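Long-range contacts in nucleoside hydrolase, putative (Trypanosoma brucei, PDB 3FZ0), which belongs to the nucleoside hydrolase family, with an alpha/beta fold built round a mainly parallel sheet and a bound calcium ion: residues Y129-L134 and S152-D157; H6-I11 and E33-T38; T158-V163 and P202-N207; G135-V140 and I162-G167. The protein carries 2 engineered substitutions. One frame throughout, in Å; residues are numbered along the deposited sequence.

In the fold
All four contacts lie on or beside one mixed beta-sheet, in which strands 32-39, 6-13, 127-133, 162-165 and 203-206 run parallel, side by side. Contact 2 pairs the first two, contact 3 the last two. Contact 1 sets the loop before strand 162-165 against strand 127-133. Contact 4 lays the start of helix 138-146 on strand 162-165. Along the chain contact 2 closes first, contacts 1 and 4 interleave, and contacts 3 and 4 have Ile162 and Val163 in common. The centres of contacts 1 and 3 are about 8 Å apart, those of 2 and 3 about 15 Å. Strands 6-13 and 127-133 lead to calcium ligands Asp14 and Leu134, so the contacts build the sheet beneath the metal.

Contact 1 (Y129-L134 and S152-D157); sequences YQLVAL and SKLGTD. With CA (calcium ion), chain G.
One backbone hydrogen bond joins the two segments, from Gly155 N to Tyr129 O at 2.9 Å, and the donor meets the oxygen nearly along the C=O axis. The N-H points at the acceptor with an angle of 147°, so the bond is somewhat bent. Leu154 CA lies 3.5 Å from the same Tyr129 O and adds a C-H...O contact. A water bridges the two backbones beside this bond. It accepts from Tyr129 N at 2.9 Å and donates to Lys153 O and Gly155 O. This water sits at the edge of the Tyr129 ring, in its plane.

Leu154 is the side chain that reaches across. Its CG stands anti to the carbonyl carbon (chi1 -64°), and the two methyls then part over the strand. CD2 comes to 3.8 Å from Tyr129 CB and also rests on the Tyr129 carbonyl. CD1 meets Leu131 CB at 4.0 Å. The Tyr129 ring leads away from the loop, and its OH bonds to Glu122 N. Lys153 also sends its amine elsewhere, to the carbonyls of Leu118, Glu119 and Ala121.

At the far end of segment 129-134, Leu134 O binds the calcium ion at 2.3 Å. Asp14, Asp19, Asp283 and three waters also coordinate the metal. The loop contact is made at the other end of the segment, around Tyr129. Here the direct bond and the water engage both the N-H and the carbonyl of Tyr129, while Leu154 covers the adjoining strand with apolar carbon.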
loop_
_atom_site.group_PDB
_atom_site.type_symbol
_atom_site.label_atom_id
_atom_site.label_comp_id
_atom_site.label_asym_id
_atom_site.label_seq_id
_atom_site.Cartn_x
_atom_site.Cartn_y
_atom_site.Cartn_z
ATOM N N TYR B 129 -20.135 -32.721 -2.049
ATOM C CA TYR B 129 -18.722 -32.549 -1.775
ATOM C C TYR B 129 -18.496 -31.183 -1.164
ATOM O O TYR B 129 -19.100 -30.201 -1.610
ATOM C CB TYR B 129 -17.915 -32.669 -3.059
ATOM C CG TYR B 129 -17.940 -34.050 -3.658
ATOM C CD1 TYR B 129 -19.065 -34.534 -4.329
ATOM C CD2 TYR B 129 -16.824 -34.879 -3.584
ATOM C CE1 TYR B 129 -19.075 -35.826 -4.903
ATOM C CE2 TYR B 129 -16.826 -36.172 -4.161
ATOM C CZ TYR B 129 -17.948 -36.643 -4.798
ATOM O OH TYR B 129 -17.948 -37.925 -5.362
ATOM N N GLN B 130 -17.635 -31.121 -0.145
ATOM C CA GLN B 130 -17.304 -29.864 0.533
ATOM C C GLN B 130 -15.796 -29.761 0.743
ATOM O O GLN B 130 -15.110 -30.783 0.956
ATOM C CB GLN B 130 -18.012 -29.787 1.890
ATOM C CG GLN B 130 -19.503 -29.720 1.803
ATOM C CD GLN B 130 -20.171 -29.619 3.154
ATOM O OE1 GLN B 130 -20.305 -30.611 3.871
ATOM N NE2 GLN B 130 -20.620 -28.422 3.506
ATOM N N LEU B 131 -15.286 -28.536 0.659
ATOM C CA LEU B 131 -13.887 -28.285 0.905
ATOM C C LEU B 131 -13.878 -27.474 2.163
ATOM O O LEU B 131 -14.560 -26.458 2.238
ATOM C CB LEU B 131 -13.270 -27.487 -0.241
ATOM C CG LEU B 131 -11.738 -27.360 -0.401
ATOM C CD1 LEU B 131 -11.442 -26.565 -1.636
ATOM C CD2 LEU B 131 -11.068 -26.691 0.758
ATOM N N VAL B 132 -13.154 -27.945 3.175
ATOM C CA VAL B 132 -12.960 -27.179 4.387
ATOM C C VAL B 132 -11.483 -26.843 4.495
ATOM O O VAL B 132 -10.659 -27.742 4.469
ATOM C CB VAL B 132 -13.374 -27.998 5.595
ATOM C CG1 VAL B 132 -13.296 -27.124 6.894
ATOM C CG2 VAL B 132 -14.768 -28.561 5.349
ATOM N N ALA B 133 -11.147 -25.569 4.614
ATOM C CA ALA B 133 -9.761 -25.115 4.580
ATOM C C ALA B 133 -9.377 -24.659 5.961
ATOM O O ALA B 133 -9.990 -23.722 6.502
ATOM C CB ALA B 133 -9.605 -23.921 3.598
ATOM N N LEU B 134 -8.346 -25.278 6.528
ATOM C CA LEU B 134 -7.951 -24.995 7.900
ATOM C C LEU B 134 -6.578 -24.355 8.016
ATOM O O LEU B 134 -5.976 -24.345 9.108
ATOM C CB LEU B 134 -7.988 -26.280 8.722
ATOM C CG LEU B 134 -9.272 -27.111 8.646
ATOM C CD1 LEU B 134 -9.150 -28.398 9.459
ATOM C CD2 LEU B 134 -10.495 -26.285 9.093
ATOM N N SER B 152 -17.475 -25.488 -9.099
ATOM C CA SER B 152 -18.921 -25.430 -9.013
ATOM C C SER B 152 -19.477 -26.810 -8.629
ATOM O O SER B 152 -20.654 -26.925 -8.305
ATOM C CB SER B 152 -19.509 -24.960 -10.348
ATOM O OG SER B 152 -19.413 -26.009 -11.280
ATOM N N LYS B 153 -18.637 -27.845 -8.685
ATOM C CA LYS B 153 -19.053 -29.187 -8.281
ATOM C C LYS B 153 -19.209 -29.318 -6.766
ATOM O O LYS B 153 -19.782 -30.287 -6.287
ATOM C CB LYS B 153 -18.101 -30.268 -8.813
ATOM C CG LYS B 153 -18.140 -30.486 -10.338
ATOM C CD LYS B 153 -18.028 -31.959 -10.534
ATOM C CE LYS B 153 -17.523 -32.364 -11.879
ATOM N NZ LYS B 153 -17.034 -33.795 -11.756
ATOM N N LEU B 154 -18.682 -28.353 -6.022
ATOM C CA LEU B 154 -18.783 -28.327 -4.548
ATOM C C LEU B 154 -20.091 -27.685 -4.102
ATOM O O LEU B 154 -20.528 -26.664 -4.666
ATOM C CB LEU B 154 -17.620 -27.557 -3.935
ATOM C CG LEU B 154 -16.218 -28.127 -4.129
ATOM C CD1 LEU B 154 -15.181 -27.126 -3.760
ATOM C CD2 LEU B 154 -15.988 -29.383 -3.329
ATOM N N GLY B 155 -20.724 -28.306 -3.122
ATOM C CA GLY B 155 -21.887 -27.770 -2.466
ATOM C C GLY B 155 -23.160 -28.030 -3.203
ATOM O O GLY B 155 -23.199 -28.807 -4.151
ATOM N N THR B 156 -24.206 -27.347 -2.756
ATOM C CA THR B 156 -25.536 -27.427 -3.336
ATOM C C THR B 156 -25.988 -25.974 -3.432
ATOM O O THR B 156 -25.203 -25.070 -3.099
ATOM C CB THR B 156 -26.428 -28.294 -2.416
ATOM O OG1 THR B 156 -26.065 -29.675 -2.593
ATOM C CG2 THR B 156 -27.890 -28.155 -2.727
ATOM N N ASP B 157 -27.208 -25.713 -3.914
ATOM C CA ASP B 157 -27.764 -24.349 -3.832
ATOM C C ASP B 157 -27.981 -23.977 -2.359
ATOM O O ASP B 157 -28.062 -22.814 -2.016
ATOM C CB ASP B 157 -29.060 -24.216 -4.641
ATOM C CG ASP B 157 -30.101 -25.302 -4.297
ATOM O OD1 ASP B 157 -29.799 -26.237 -3.507
ATOM O OD2 ASP B 157 -31.239 -25.226 -4.826
HETATM CA CA CA G . -4.872 -24.766 11.062
HETATM O O HOH W 1 -21.574 -31.560 -4.246
HETATM O O HOH W 2 -6.127 -22.877 11.422
HETATM O O HOH W 3 -3.269 -22.631 10.661
HETATM O O HOH W 4 -4.189 -24.236 13.353
#

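Contact 2 (H6-I11 and E33-T38); sequences HRKLII and EVIAIT
Lys8 and Glu33 cross obliquely on one face of a parallel strand pair and form a salt bridge, with Lys8 NZ 2.7 Å from Glu33 OE1. The amine approaches this oxygen nearly end-on, in line with its C-O bond. Lys8 bends at its second torsion (chi2 -59°), which turns the amine toward the neighbouring strand. Glu33 is extended beyond CG. Its carboxylate therefore meets the lysine at the end of an outstretched arm.

Ile35 lies against the stem of the same lysine. Its CD1 is 4.0 Å from Lys8 CB, and its CG2 touches Lys8 CB and CD. Ile35 CG1 stands between its own backbone N and carbonyl carbon (chi1 57°) and packs over Leu9 O at 3.4 Å. On the other face, Ile11 and Val34 are roughly perpendicular. Only their ends meet, Ile11 CD1 to Val34 CG2 at 3.7 Å.

The backbones bond in parallel fashion. Leu9 gives its N-H to Glu33 O at 2.8 Å and takes one from Ile35 N at 2.9 Å. Ile11 does the same with Ala36 O and Thr38 N. A beta bulge at Ile35 shifts the register by one residue between Leu9 and Ile10.

The pair belongs to the beta-alpha-beta unit of strand 6-13, helix 17-27 and strand 32-39. Helix 17-27 covers the face of Ile11, Val34 and Ile37. Helix 110-120 packs on the opposite face, where Ile117 touches Ile10, Ile35 and Ala36. Strand 127-133 pairs with the other edge of strand 6-13.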
loop_
_atom_site.group_PDB
_atom_site.type_symbol
_atom_site.label_atom_id
_atom_site.label_comp_id
_atom_site.label_asym_id
_atom_site.label_seq_id
_atom_site.Cartn_x
_atom_site.Cartn_y
_atom_site.Cartn_z
ATOM N N HIS B 6 -25.002 -37.701 2.381
ATOM C CA HIS B 6 -23.630 -38.074 2.706
ATOM C C HIS B 6 -22.708 -36.942 2.294
ATOM O O HIS B 6 -22.811 -36.462 1.192
ATOM C CB HIS B 6 -23.237 -39.313 1.893
ATOM C CG HIS B 6 -23.909 -40.573 2.328
ATOM N ND1 HIS B 6 -24.972 -40.590 3.203
ATOM C CD2 HIS B 6 -23.686 -41.862 1.978
ATOM C CE1 HIS B 6 -25.366 -41.838 3.388
ATOM N NE2 HIS B 6 -24.602 -42.627 2.656
ATOM N N ARG B 7 -21.800 -36.549 3.149
ATOM C CA ARG B 7 -20.835 -35.533 2.809
ATOM C C ARG B 7 -19.485 -36.184 2.494
ATOM O O ARG B 7 -19.035 -37.086 3.192
ATOM C CB ARG B 7 -20.694 -34.534 3.969
ATOM C CG ARG B 7 -21.846 -33.543 4.084
ATOM C CD ARG B 7 -21.905 -32.858 5.435
ATOM N NE ARG B 7 -23.260 -32.404 5.748
ATOM C CZ ARG B 7 -23.693 -31.174 5.504
ATOM N NH1 ARG B 7 -22.877 -30.288 4.958
ATOM N NH2 ARG B 7 -24.931 -30.827 5.810
ATOM N N LYS B 8 -18.837 -35.718 1.436
ATOM C CA LYS B 8 -17.471 -36.124 1.126
ATOM C C LYS B 8 -16.631 -34.887 1.282
ATOM O O LYS B 8 -16.866 -33.903 0.596
ATOM C CB LYS B 8 -17.360 -36.646 -0.317
ATOM C CG LYS B 8 -18.362 -37.727 -0.705
ATOM C CD LYS B 8 -18.228 -38.926 0.205
ATOM C CE LYS B 8 -19.056 -40.121 -0.289
ATOM N NZ LYS B 8 -19.237 -41.092 0.856
ATOM N N LEU B 9 -15.669 -34.902 2.186
ATOM C CA LEU B 9 -14.849 -33.706 2.421
ATOM C C LEU B 9 -13.418 -33.809 1.947
ATOM O O LEU B 9 -12.788 -34.838 2.055
ATOM C CB LEU B 9 -14.802 -33.330 3.889
ATOM C CG LEU B 9 -16.037 -33.243 4.764
ATOM C CD1 LEU B 9 -15.621 -32.422 6.009
ATOM C CD2 LEU B 9 -17.217 -32.602 4.045
ATOM N N ILE B 10 -12.922 -32.710 1.416
ATOM C CA ILE B 10 -11.504 -32.470 1.211
ATOM C C ILE B 10 -11.134 -31.555 2.364
ATOM O O ILE B 10 -11.811 -30.557 2.629
ATOM C CB ILE B 10 -11.255 -31.741 -0.129
ATOM C CG1 ILE B 10 -11.902 -32.511 -1.288
ATOM C CG2 ILE B 10 -9.763 -31.502 -0.353
ATOM C CD1 ILE B 10 -12.042 -31.679 -2.552
ATOM N N ILE B 11 -10.092 -31.898 3.092
ATOM C CA ILE B 11 -9.671 -31.027 4.172
ATOM C C ILE B 11 -8.255 -30.544 3.876
ATOM O O ILE B 11 -7.303 -31.332 3.724
ATOM C CB ILE B 11 -9.777 -31.703 5.573
ATOM C CG1 ILE B 11 -11.238 -32.000 5.907
ATOM C CG2 ILE B 11 -9.161 -30.788 6.663
ATOM C CD1 ILE B 11 -11.437 -32.859 7.126
ATOM N N GLU B 33 -17.589 -38.477 5.213
ATOM C CA GLU B 33 -16.393 -39.192 4.805
ATOM C C GLU B 33 -15.312 -38.207 4.315
ATOM O O GLU B 33 -15.520 -37.464 3.333
ATOM C CB GLU B 33 -16.706 -40.193 3.708
ATOM C CG GLU B 33 -15.547 -41.145 3.427
ATOM C CD GLU B 33 -15.669 -41.924 2.124
ATOM O OE1 GLU B 33 -16.738 -41.913 1.462
ATOM O OE2 GLU B 33 -14.654 -42.546 1.749
ATOM N N VAL B 34 -14.165 -38.203 5.001
ATOM C CA VAL B 34 -13.003 -37.447 4.548
ATOM C C VAL B 34 -12.371 -38.247 3.419
ATOM O O VAL B 34 -11.897 -39.354 3.647
ATOM C CB VAL B 34 -11.978 -37.258 5.671
ATOM C CG1 VAL B 34 -10.683 -36.665 5.130
ATOM C CG2 VAL B 34 -12.562 -36.370 6.757
ATOM N N ILE B 35 -12.393 -37.700 2.203
ATOM C CA ILE B 35 -11.867 -38.425 1.040
ATOM C C ILE B 35 -10.440 -38.017 0.654
ATOM O O ILE B 35 -9.792 -38.739 -0.099
ATOM C CB ILE B 35 -12.803 -38.371 -0.211
ATOM C CG1 ILE B 35 -13.092 -36.930 -0.647
ATOM C CG2 ILE B 35 -14.084 -39.062 0.072
ATOM C CD1 ILE B 35 -13.755 -36.817 -2.048
ATOM N N ALA B 36 -9.960 -36.883 1.170
ATOM C CA ALA B 36 -8.572 -36.439 0.918
ATOM C C ALA B 36 -8.150 -35.366 1.879
ATOM O O ALA B 36 -8.963 -34.522 2.264
ATOM C CB ALA B 36 -8.376 -35.933 -0.529
ATOM N N ILE B 37 -6.877 -35.417 2.274
ATOM C CA ILE B 37 -6.293 -34.416 3.143
ATOM C C ILE B 37 -5.152 -33.790 2.357
ATOM O O ILE B 37 -4.262 -34.487 1.841
ATOM C CB ILE B 37 -5.813 -35.022 4.477
ATOM C CG1 ILE B 37 -7.043 -35.529 5.277
ATOM C CG2 ILE B 37 -4.955 -34.009 5.258
ATOM C CD1 ILE B 37 -6.714 -36.318 6.576
ATOM N N THR B 38 -5.216 -32.476 2.193
ATOM C CA THR B 38 -4.195 -31.770 1.453
ATOM C C THR B 38 -3.453 -30.873 2.441
ATOM O O THR B 38 -4.056 -30.146 3.234
ATOM C CB THR B 38 -4.781 -30.958 0.301
ATOM O OG1 THR B 38 -5.731 -30.029 0.827
ATOM C CG2 THR B 38 -5.472 -31.885 -0.672
#

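Contact 3 (T158-V163 and P202-N207); sequences TIPGIV and PVQLVN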
loop_
_atom_site.group_PDB
_atom_site.type_symbol
_atom_site.label_atom_id
_atom_site.label_comp_id
_atom_site.label_asym_id
_atom_site.label_seq_id
_atom_site.Cartn_x
_atom_site.Cartn_y
_atom_site.Cartn_z
ATOM N N THR B 158 -28.000 -24.987 -1.492
ATOM C CA THR B 158 -28.350 -24.865 -0.085
ATOM C C THR B 158 -27.129 -25.128 0.818
ATOM O O THR B 158 -26.939 -24.472 1.852
ATOM C CB THR B 158 -29.466 -25.897 0.211
ATOM O OG1 THR B 158 -30.665 -25.492 -0.453
ATOM C CG2 THR B 158 -29.743 -26.050 1.704
ATOM N N ILE B 159 -26.312 -26.113 0.442
ATOM C CA ILE B 159 -25.195 -26.548 1.272
ATOM C C ILE B 159 -23.932 -25.919 0.732
ATOM O O ILE B 159 -23.681 -26.035 -0.465
ATOM C CB ILE B 159 -25.045 -28.101 1.284
ATOM C CG1 ILE B 159 -26.315 -28.768 1.843
ATOM C CG2 ILE B 159 -23.788 -28.540 2.065
ATOM C CD1 ILE B 159 -26.343 -30.305 1.669
ATOM N N PRO B 160 -23.159 -25.236 1.600
ATOM C CA PRO B 160 -21.908 -24.572 1.264
ATOM C C PRO B 160 -20.867 -25.528 0.741
ATOM O O PRO B 160 -20.607 -26.553 1.361
ATOM C CB PRO B 160 -21.433 -24.027 2.618
ATOM C CG PRO B 160 -22.683 -23.819 3.388
ATOM C CD PRO B 160 -23.508 -25.015 3.016
ATOM N N GLY B 161 -20.278 -25.178 -0.397
ATOM C CA GLY B 161 -19.159 -25.909 -0.981
ATOM C C GLY B 161 -17.811 -25.636 -0.333
ATOM O O GLY B 161 -16.895 -26.469 -0.388
ATOM N N ILE B 162 -17.661 -24.462 0.258
ATOM C CA ILE B 162 -16.391 -24.141 0.905
ATOM C C ILE B 162 -16.595 -23.464 2.256
ATOM O O ILE B 162 -17.363 -22.523 2.418
ATOM C CB ILE B 162 -15.388 -23.371 -0.063
ATOM C CG1 ILE B 162 -14.026 -23.123 0.611
ATOM C CG2 ILE B 162 -16.016 -22.090 -0.627
ATOM C CD1 ILE B 162 -12.914 -22.657 -0.352
ATOM N N VAL B 163 -15.936 -24.015 3.250
ATOM C CA VAL B 163 -15.911 -23.413 4.582
ATOM C C VAL B 163 -14.458 -23.205 4.955
ATOM O O VAL B 163 -13.650 -24.102 4.809
ATOM C CB VAL B 163 -16.617 -24.297 5.593
ATOM C CG1 VAL B 163 -16.727 -23.590 6.890
ATOM C CG2 VAL B 163 -17.989 -24.672 5.082
ATOM N N PRO B 202 -22.236 -18.792 -1.124
ATOM C CA PRO B 202 -21.168 -17.919 -0.615
ATOM C C PRO B 202 -20.203 -18.688 0.277
ATOM O O PRO B 202 -20.628 -19.591 0.998
ATOM C CB PRO B 202 -21.925 -16.904 0.249
ATOM C CG PRO B 202 -23.321 -16.905 -0.333
ATOM C CD PRO B 202 -23.586 -18.262 -0.852
ATOM N N VAL B 203 -18.924 -18.318 0.217
ATOM C CA VAL B 203 -17.883 -18.806 1.132
ATOM C C VAL B 203 -18.373 -18.578 2.564
ATOM O O VAL B 203 -18.873 -17.487 2.869
ATOM C CB VAL B 203 -16.563 -18.005 0.918
ATOM C CG1 VAL B 203 -15.453 -18.461 1.891
ATOM C CG2 VAL B 203 -16.100 -18.052 -0.552
ATOM N N GLN B 204 -18.266 -19.588 3.427
ATOM C CA GLN B 204 -18.549 -19.426 4.864
ATOM C C GLN B 204 -17.269 -19.082 5.608
ATOM O O GLN B 204 -16.303 -19.869 5.617
ATOM C CB GLN B 204 -19.155 -20.698 5.458
ATOM C CG GLN B 204 -20.332 -21.249 4.654
ATOM C CD GLN B 204 -21.532 -20.340 4.673
ATOM O OE1 GLN B 204 -22.088 -20.075 5.736
ATOM N NE2 GLN B 204 -21.938 -19.836 3.494
ATOM N N LEU B 205 -17.248 -17.904 6.224
ATOM C CA LEU B 205 -16.036 -17.418 6.883
ATOM C C LEU B 205 -16.079 -17.726 8.372
ATOM O O LEU B 205 -16.701 -17.000 9.161
ATOM C CB LEU B 205 -15.831 -15.916 6.626
ATOM C CG LEU B 205 -14.528 -15.259 7.100
ATOM C CD1 LEU B 205 -13.297 -15.425 6.159
ATOM C CD2 LEU B 205 -14.782 -13.754 7.407
ATOM N N VAL B 206 -15.423 -18.803 8.772
ATOM C CA VAL B 206 -15.324 -19.113 10.192
ATOM C C VAL B 206 -14.104 -18.362 10.758
ATOM O O VAL B 206 -12.942 -18.812 10.663
ATOM C CB VAL B 206 -15.324 -20.613 10.428
ATOM C CG1 VAL B 206 -15.325 -20.943 11.951
ATOM C CG2 VAL B 206 -16.550 -21.245 9.685
ATOM N N ASN B 207 -14.400 -17.188 11.314
ATOM C CA ASN B 207 -13.380 -16.226 11.699
ATOM C C ASN B 207 -12.958 -16.429 13.136
ATOM O O ASN B 207 -13.621 -17.144 13.904
ATOM C CB ASN B 207 -13.892 -14.790 11.512
ATOM C CG ASN B 207 -15.256 -14.585 12.122
ATOM O OD1 ASN B 207 -15.390 -14.317 13.315
ATOM N ND2 ASN B 207 -16.292 -14.767 11.314
#
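The first torsion of Gln204 (chi1 -50°) puts CG on the side of its backbone N and lays it against the Pro160 ring, 3.6 Å from Pro160 CB, with the two side chains aslant. The second (chi2 -66°) bends the chain again and folds the amide back toward Pro202. NE2 then donates to Pro202 O at 2.8 Å, from above the carbonyl plane but with the oxygen close to the plane of the glutamine amide. The other end of the amide, OE1, bonds to Asn338 ND2. Both polar atoms of this buried side chain are thus engaged, and its rotation is fixed.

The backbones are joined by Gln204 N, which donates to Ile162 O at 3.2 Å. This bond is almost straight, at 178°. On one side of it Ile162 and Val203 lie alongside, pointing the same way, with their CG2 methyls 4.0 Å apart. On the other, Val163 CG1 meets Val206 CG2 at 3.7 Å.

The contact is a parallel pairing of strands 162-165 and 203-206. Strand 127-133 flanks the first and strand 337-343 the second, while helix 282-291 covers Val163 and Val206.

Contact 4 (G135-V140 and I162-G167); sequences GPLTNV and IVIMNG
Leu137 meets Asn166 and Ile164 with its two methyls. CD1 lies 3.4 Å from Asn166 ND2, and the two side chains meet at a slant. CD2 touches Ile164 CG2 at 4.0 Å, with these side chains roughly perpendicular. One helical turn further on, Val140 CG1 approaches Ile162 CD1 at 4.1 Å. Here the side chains lie antiparallel, overlapping near their ends. No hydrogen bond crosses between the segments, and all the touching residues are buried.

Leu137 can reach both partners because its first torsion (chi1 -59°) turns CG away from the carbonyl carbon, and its methyls fork toward Ile164 on the strand and Asn166 just past its end. Leu137 is also the N-cap residue of helix 138-146. This helix is the crossover of a beta-alpha-beta unit: it follows strand 127-133 and packs on strand 162-165, the next strand of the parallel sheet.

Further out, Asn139 is gripped at both ends of its amide, with ND2 bonded to Val39 O and Asp12 and OD1 to Ala70 N. On the strand side, Met165 O accepts from Asn182 ND2. The Met165 side chain leads away from the helix toward helix 282-291, and its nearest atom is about 4 Å from a bound 2-[bis-(2-hydroxy-ethyl)-amino]-2-hydroxymethyl-propane-1,3-diol, which probably comes from the crystallisation liquor.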
loop_
_atom_site.group_PDB
_atom_site.type_symbol
_atom_site.label_atom_id
_atom_site.label_comp_id
_atom_site.label_asym_id
_atom_site.label_seq_id
_atom_site.Cartn_x
_atom_site.Cartn_y
_atom_site.Cartn_z
ATOM N N GLY B 135 -6.063 -23.830 6.921
ATOM C CA GLY B 135 -4.774 -23.162 6.961
ATOM C C GLY B 135 -4.721 -22.014 5.980
ATOM O O GLY B 135 -5.771 -21.511 5.539
ATOM N N PRO B 136 -3.506 -21.548 5.662
ATOM C CA PRO B 136 -3.407 -20.558 4.628
ATOM C C PRO B 136 -4.033 -21.135 3.375
ATOM O O PRO B 136 -3.919 -22.350 3.139
ATOM C CB PRO B 136 -1.899 -20.404 4.464
ATOM C CG PRO B 136 -1.347 -20.725 5.803
ATOM C CD PRO B 136 -2.195 -21.839 6.279
ATOM N N LEU B 137 -4.661 -20.278 2.570
ATOM C CA LEU B 137 -5.382 -20.725 1.376
ATOM C C LEU B 137 -4.567 -21.047 0.111
ATOM O O LEU B 137 -5.140 -21.204 -0.970
ATOM C CB LEU B 137 -6.487 -19.726 1.054
ATOM C CG LEU B 137 -7.460 -19.597 2.225
ATOM C CD1 LEU B 137 -8.211 -18.274 2.165
ATOM C CD2 LEU B 137 -8.399 -20.805 2.204
ATOM N N THR B 138 -3.255 -21.173 0.234
ATOM C CA THR B 138 -2.412 -21.308 -0.933
ATOM C C THR B 138 -2.821 -22.410 -1.913
ATOM O O THR B 138 -2.930 -22.135 -3.127
ATOM C CB THR B 138 -0.954 -21.502 -0.569
ATOM O OG1 THR B 138 -0.615 -20.637 0.515
ATOM C CG2 THR B 138 -0.055 -21.211 -1.808
ATOM N N ASN B 139 -3.000 -23.648 -1.419
ATOM C CA ASN B 139 -3.385 -24.752 -2.284
ATOM C C ASN B 139 -4.717 -24.482 -2.976
ATOM O O ASN B 139 -4.874 -24.724 -4.168
ATOM C CB ASN B 139 -3.464 -26.088 -1.515
ATOM C CG ASN B 139 -2.117 -26.539 -0.977
ATOM O OD1 ASN B 139 -1.064 -26.198 -1.548
ATOM N ND2 ASN B 139 -2.136 -27.279 0.147
ATOM N N VAL B 140 -5.681 -23.988 -2.228
ATOM C CA VAL B 140 -6.990 -23.705 -2.809
ATOM C C VAL B 140 -6.919 -22.656 -3.944
ATOM O O VAL B 140 -7.450 -22.865 -5.038
ATOM C CB VAL B 140 -8.051 -23.315 -1.737
ATOM C CG1 VAL B 140 -9.423 -23.236 -2.396
ATOM C CG2 VAL B 140 -8.077 -24.328 -0.586
ATOM N N ILE B 162 -17.661 -24.462 0.258
ATOM C CA ILE B 162 -16.391 -24.141 0.905
ATOM C C ILE B 162 -16.595 -23.464 2.256
ATOM O O ILE B 162 -17.363 -22.523 2.418
ATOM C CB ILE B 162 -15.388 -23.371 -0.063
ATOM C CG1 ILE B 162 -14.026 -23.123 0.611
ATOM C CG2 ILE B 162 -16.016 -22.090 -0.627
ATOM C CD1 ILE B 162 -12.914 -22.657 -0.352
ATOM N N VAL B 163 -15.936 -24.015 3.250
ATOM C CA VAL B 163 -15.911 -23.413 4.582
ATOM C C VAL B 163 -14.458 -23.205 4.955
ATOM O O VAL B 163 -13.650 -24.102 4.809
ATOM C CB VAL B 163 -16.617 -24.297 5.593
ATOM C CG1 VAL B 163 -16.727 -23.590 6.890
ATOM C CG2 VAL B 163 -17.989 -24.672 5.082
ATOM N N ILE B 164 -14.120 -21.998 5.375
ATOM C CA ILE B 164 -12.711 -21.666 5.675
ATOM C C ILE B 164 -12.497 -21.176 7.109
ATOM O O ILE B 164 -13.288 -20.370 7.643
ATOM C CB ILE B 164 -12.139 -20.649 4.641
ATOM C CG1 ILE B 164 -12.849 -19.281 4.725
ATOM C CG2 ILE B 164 -12.216 -21.245 3.232
ATOM C CD1 ILE B 164 -12.235 -18.200 3.843
ATOM N N MET B 165 -11.455 -21.669 7.764
ATOM C CA MET B 165 -11.084 -21.035 9.050
ATOM C C MET B 165 -10.081 -19.939 8.727
ATOM O O MET B 165 -8.938 -20.212 8.399
ATOM C CB MET B 165 -10.539 -22.034 10.094
ATOM C CG MET B 165 -10.514 -21.440 11.478
ATOM S SD MET B 165 -9.222 -20.192 11.664
ATOM C CE MET B 165 -10.079 -18.890 12.549
ATOM N N ASN B 166 -10.543 -18.701 8.825
ATOM C CA ASN B 166 -9.889 -17.552 8.167
ATOM C C ASN B 166 -10.433 -16.186 8.633
ATOM O O ASN B 166 -11.648 -16.022 8.836
ATOM C CB ASN B 166 -10.008 -17.696 6.640
ATOM C CG ASN B 166 -9.143 -16.675 5.871
ATOM O OD1 ASN B 166 -9.528 -15.509 5.699
ATOM N ND2 ASN B 166 -7.992 -17.125 5.380
ATOM N N GLY B 167 -9.538 -15.225 8.819
ATOM C CA GLY B 167 -9.932 -13.858 9.045
ATOM C C GLY B 167 -10.561 -13.500 10.372
ATOM O O GLY B 167 -10.537 -14.280 11.341
#